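Local coordinates for Aln2 (Streptomyces sp. CM020, PDB 6P7L), which belongs to the NTF2-like superfamily as a noncanonical, SnoaL-like protein and probably takes part in biosynthesis of the polyketide antibiotic alnumycin, at residues 40-43 and 44-48; 57-60 and 61-65. All coordinates share one frame; numbering follows the deposited sequence.

Interaction 1 of 2, residues 40-43 and 44-48; sequences VTQF and YARQM
Three partners meet at Gln42 OE1: Arg46 NH1 reaches it through a weak bond of 3.4 Å, bent to 129° at the hydrogen, a water bridges it to the same NH1, and the backbone N of Val108 of the second subunit also bonds to it. This is i to i+4 pairing along helix 34-52, the long N-terminal helix that packs on the curved sheet of the SnoaL-like, NTF2-type fold. The amide of Gln42 and the guanidinium of Arg46 stand 74° apart, and Arg46 NH2 continues to a salt bridge with Glu109 of the second subunit. Gln42 NE2 gives an almost straight 3.0 Å bond to Thr41 OG1, a hydroxyl also bonded to Val38 O.

Round the helix, the buried Tyr44 ring lies alongside Val40, whose CG1 comes within 3.4 Å of Tyr44 CE2. Phe43 turns an edge to the Tyr44 face in an offset T-shaped pair, while Tyr44 OH bonds to Asp143 and Thr118 in the sheet. With CG anti to the backbone N (chi1 174°), the Phe43 ring swings outward from the helix. The extended chain of Gln47, one turn on, brings its amide beside that ring; Gln47 OE1 bonds to Arg157 of strand 151-161, and Gln47 NE2 lies 3.5 Å from Phe43 CZ.

Interaction 2 of 2, residues 57-60 and 61-65; sequences GGFA and ATFVA
Between Gly57 and Phe63 the backbone leaves a short helix through a type I beta turn: a last helical bond joins Ala61 N to Gly57 O at 2.9 Å, and Phe63 N then closes the turn on Ala60 O, also at 2.9 Å. Thr62 bonds twice to one carbonyl. Its OG1 donates to Phe59 O at 2.7 Å, in the carbonyl plane, whereas Thr62 N approaches the same oxygen from above that plane at 3.1 Å. The hydroxyl can reach back because OG1 sits between the backbone N and the carbonyl carbon (chi1 69°); it is also bonded to Gln47 NE2.

Here, in the SnoaL-like fold, helix 56-60 gives way through the turn to strand 63-64, and backbone bonds of Thr62 and Val64 with Ser154 join the emerging chain to strand 151-161. The Phe63 ring is tilted 65° to that of Phe59, edge to face and offset, with centroids 5.4 Å apart. The closest touch of these rings is Phe63 CE1 on Phe59 CZ, at 3.7 Å. Ile83 of helix 80-90 packs against both phenylalanines. The carbonyl of Phe59 also lies at the edge of the Phe63 ring, in its plane, with Phe59 O 3.6 Å from Phe63 CD1.

From the N terminus, interaction 1 comes first, wholly within helix 34-52; the chain then turns into helix 56-60, where interaction 2 opens and carries it into strand 63-64. The two are in series, neither nested nor crossed, and each is a local contact that closes just a few residues of chain. They nevertheless meet in space: Gln47 NE2 lies 2.9 Å from Thr62 OG1, a probable hydrogen bond, and Met48 CE packs on Phe59 CE1. Strand 151-161 touches both, through Ser154 and Arg157, so the helix, the turn and the sheet are tied together. Interaction 1 alone also reaches the second subunit.

Interaction 1 of 2, residues 40-43 and 44-48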
loop_
_atom_site.group_PDB
_atom_site.type_symbol
_atom_site.label_atom_id
_atom_site.label_comp_id
_atom_site.label_asym_id
_atom_site.label_seq_id
_atom_site.Cartn_x
_atom_site.Cartn_y
_atom_site.Cartn_z
ATOM N N VAL A 40 -10.632 -2.709 -9.919
ATOM C CA VAL A 40 -9.662 -1.625 -10.010
ATOM C C VAL A 40 -8.313 -2.042 -9.428
ATOM O O VAL A 40 -7.263 -1.790 -10.032
ATOM C CB VAL A 40 -10.216 -0.359 -9.322
ATOM C CG1 VAL A 40 -9.136 0.714 -9.169
ATOM C CG2 VAL A 40 -11.396 0.206 -10.097
ATOM N N THR A 41 -8.306 -2.700 -8.265
ATOM C CA THR A 41 -7.013 -3.097 -7.700
ATOM C C THR A 41 -6.279 -4.045 -8.634
ATOM O O THR A 41 -5.043 -4.004 -8.733
ATOM C CB THR A 41 -7.130 -3.772 -6.329
ATOM O OG1 THR A 41 -7.678 -5.102 -6.436
ATOM C CG2 THR A 41 -7.949 -2.932 -5.343
ATOM N N GLN A 42 -7.018 -4.924 -9.298
ATOM C CA GLN A 42 -6.394 -5.919 -10.174
ATOM C C GLN A 42 -5.913 -5.268 -11.463
ATOM O O GLN A 42 -4.863 -5.637 -11.998
ATOM C CB GLN A 42 -7.370 -7.066 -10.463
ATOM C CG GLN A 42 -7.778 -7.817 -9.198
ATOM C CD GLN A 42 -6.567 -8.318 -8.442
ATOM O OE1 GLN A 42 -5.897 -9.263 -8.869
ATOM N NE2 GLN A 42 -6.208 -7.595 -7.378
ATOM N N PHE A 43 -6.685 -4.315 -11.996
ATOM C CA PHE A 43 -6.233 -3.565 -13.163
ATOM C C PHE A 43 -4.889 -2.893 -12.899
ATOM O O PHE A 43 -3.953 -3.002 -13.694
ATOM C CB PHE A 43 -7.275 -2.518 -13.538
ATOM C CG PHE A 43 -6.831 -1.604 -14.657
ATOM C CD1 PHE A 43 -6.909 -1.994 -15.979
ATOM C CD2 PHE A 43 -6.340 -0.339 -14.357
ATOM C CE1 PHE A 43 -6.510 -1.132 -16.984
ATOM C CE2 PHE A 43 -5.922 0.500 -15.342
ATOM C CZ PHE A 43 -6.006 0.103 -16.663
ATOM N N TYR A 44 -4.776 -2.201 -11.780
ATOM C CA TYR A 44 -3.563 -1.438 -11.508
ATOM C C TYR A 44 -2.375 -2.350 -11.183
ATOM O O TYR A 44 -1.237 -2.067 -11.594
ATOM C CB TYR A 44 -3.822 -0.487 -10.351
ATOM C CG TYR A 44 -4.553 0.774 -10.682
ATOM C CD1 TYR A 44 -4.191 1.551 -11.774
ATOM C CD2 TYR A 44 -5.636 1.186 -9.928
ATOM C CE1 TYR A 44 -4.873 2.716 -12.073
ATOM C CE2 TYR A 44 -6.279 2.348 -10.201
ATOM C CZ TYR A 44 -5.927 3.114 -11.264
ATOM O OH TYR A 44 -6.587 4.271 -11.574
ATOM N N ALA A 45 -2.620 -3.450 -10.461
ATOM C CA ALA A 45 -1.542 -4.384 -10.175
ATOM C C ALA A 45 -0.953 -4.902 -11.481
ATOM O O ALA A 45 0.276 -4.909 -11.676
ATOM C CB ALA A 45 -2.062 -5.543 -9.305
ATOM N N ARG A 46 -1.826 -5.327 -12.401
ATOM C CA ARG A 46 -1.341 -5.857 -13.675
ATOM C C ARG A 46 -0.716 -4.750 -14.513
ATOM O O ARG A 46 0.317 -4.957 -15.174
ATOM C CB ARG A 46 -2.492 -6.542 -14.404
ATOM C CG ARG A 46 -2.972 -7.840 -13.631
ATOM C CD ARG A 46 -3.920 -8.723 -14.351
ATOM N NE ARG A 46 -3.775 -10.101 -13.852
ATOM C CZ ARG A 46 -4.418 -10.589 -12.795
ATOM N NH1 ARG A 46 -5.272 -9.830 -12.121
ATOM N NH2 ARG A 46 -4.226 -11.844 -12.414
ATOM N N GLN A 47 -1.302 -3.556 -14.489
ATOM C CA GLN A 47 -0.748 -2.472 -15.295
ATOM C C GLN A 47 0.671 -2.121 -14.848
ATOM O O GLN A 47 1.566 -1.903 -15.684
ATOM C CB GLN A 47 -1.640 -1.244 -15.204
ATOM C CG GLN A 47 -1.304 -0.132 -16.207
ATOM C CD GLN A 47 -2.114 1.112 -15.960
ATOM O OE1 GLN A 47 -2.072 1.676 -14.849
ATOM N NE2 GLN A 47 -2.883 1.539 -16.963
ATOM N N MET A 48 0.887 -2.022 -13.529
ATOM C CA MET A 48 2.209 -1.631 -13.038
ATOM C C MET A 48 3.187 -2.806 -13.144
ATOM O O MET A 48 4.388 -2.594 -13.391
ATOM C CB MET A 48 2.158 -1.124 -11.593
ATOM C CG MET A 48 1.543 0.253 -11.400
ATOM S SD MET A 48 2.339 1.537 -12.417
ATOM C CE MET A 48 1.179 1.503 -13.699
HETATM O O HOH W 1 -7.017 -11.188 -10.859
#

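Interaction 2 of 2, residues 57-60 and 61-65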
loop_
_atom_site.group_PDB
_atom_site.type_symbol
_atom_site.label_atom_id
_atom_site.label_comp_id
_atom_site.label_asym_id
_atom_site.label_seq_id
_atom_site.Cartn_x
_atom_site.Cartn_y
_atom_site.Cartn_z
ATOM N N GLY A 57 4.875 -2.266 -24.216
ATOM C CA GLY A 57 3.753 -2.463 -25.126
ATOM C C GLY A 57 2.503 -2.924 -24.396
ATOM O O GLY A 57 1.400 -2.409 -24.626
ATOM N N GLY A 58 2.663 -3.875 -23.473
ATOM C CA GLY A 58 1.529 -4.331 -22.691
ATOM C C GLY A 58 0.987 -3.254 -21.771
ATOM O O GLY A 58 -0.220 -3.179 -21.543
ATOM N N PHE A 59 1.875 -2.434 -21.190
ATOM C CA PHE A 59 1.432 -1.288 -20.402
ATOM C C PHE A 59 0.586 -0.342 -21.248
ATOM O O PHE A 59 -0.522 0.052 -20.862
ATOM C CB PHE A 59 2.644 -0.560 -19.837
ATOM C CG PHE A 59 2.325 0.789 -19.253
ATOM C CD1 PHE A 59 1.687 0.897 -18.015
ATOM C CD2 PHE A 59 2.635 1.940 -19.946
ATOM C CE1 PHE A 59 1.406 2.110 -17.499
ATOM C CE2 PHE A 59 2.341 3.170 -19.416
ATOM C CZ PHE A 59 1.728 3.270 -18.205
ATOM N N ALA A 60 1.090 0.017 -22.424
ATOM C CA ALA A 60 0.373 0.968 -23.263
ATOM C C ALA A 60 -0.936 0.382 -23.786
ATOM O O ALA A 60 -1.900 1.114 -24.023
ATOM C CB ALA A 60 1.255 1.402 -24.434
ATOM N N ALA A 61 -0.995 -0.928 -23.977
ATOM C CA ALA A 61 -2.212 -1.561 -24.485
ATOM C C ALA A 61 -3.360 -1.478 -23.496
ATOM O O ALA A 61 -4.522 -1.715 -23.876
ATOM C CB ALA A 61 -1.920 -3.029 -24.830
ATOM N N THR A 62 -3.069 -1.153 -22.238
ATOM C CA THR A 62 -4.149 -0.964 -21.287
ATOM C C THR A 62 -4.852 0.374 -21.477
ATOM O O THR A 62 -5.918 0.586 -20.875
ATOM C CB THR A 62 -3.673 -1.043 -19.824
ATOM O OG1 THR A 62 -2.843 0.084 -19.489
ATOM C CG2 THR A 62 -2.966 -2.363 -19.518
ATOM N N PHE A 63 -4.301 1.261 -22.322
ATOM C CA PHE A 63 -4.910 2.557 -22.595
ATOM C C PHE A 63 -5.788 2.480 -23.843
ATOM O O PHE A 63 -5.509 1.727 -24.776
ATOM C CB PHE A 63 -3.832 3.647 -22.796
ATOM C CG PHE A 63 -3.162 4.068 -21.527
ATOM C CD1 PHE A 63 -2.174 3.274 -20.956
ATOM C CD2 PHE A 63 -3.506 5.252 -20.905
ATOM C CE1 PHE A 63 -1.588 3.638 -19.772
ATOM C CE2 PHE A 63 -2.899 5.617 -19.706
ATOM C CZ PHE A 63 -1.965 4.793 -19.154
ATOM N N VAL A 64 -6.881 3.250 -23.842
ATOM C CA VAL A 64 -7.759 3.307 -25.009
ATOM C C VAL A 64 -7.209 4.255 -26.068
ATOM O O VAL A 64 -6.347 5.095 -25.820
ATOM C CB VAL A 64 -9.194 3.699 -24.617
ATOM C CG1 VAL A 64 -9.737 2.718 -23.610
ATOM C CG2 VAL A 64 -9.245 5.139 -24.125
ATOM N N ALA A 65 -7.746 4.122 -27.280
ATOM C CA ALA A 65 -7.404 5.056 -28.343
ATOM C C ALA A 65 -7.703 6.484 -27.886
ATOM O O ALA A 65 -8.717 6.746 -27.237
ATOM C CB ALA A 65 -8.187 4.747 -29.612
#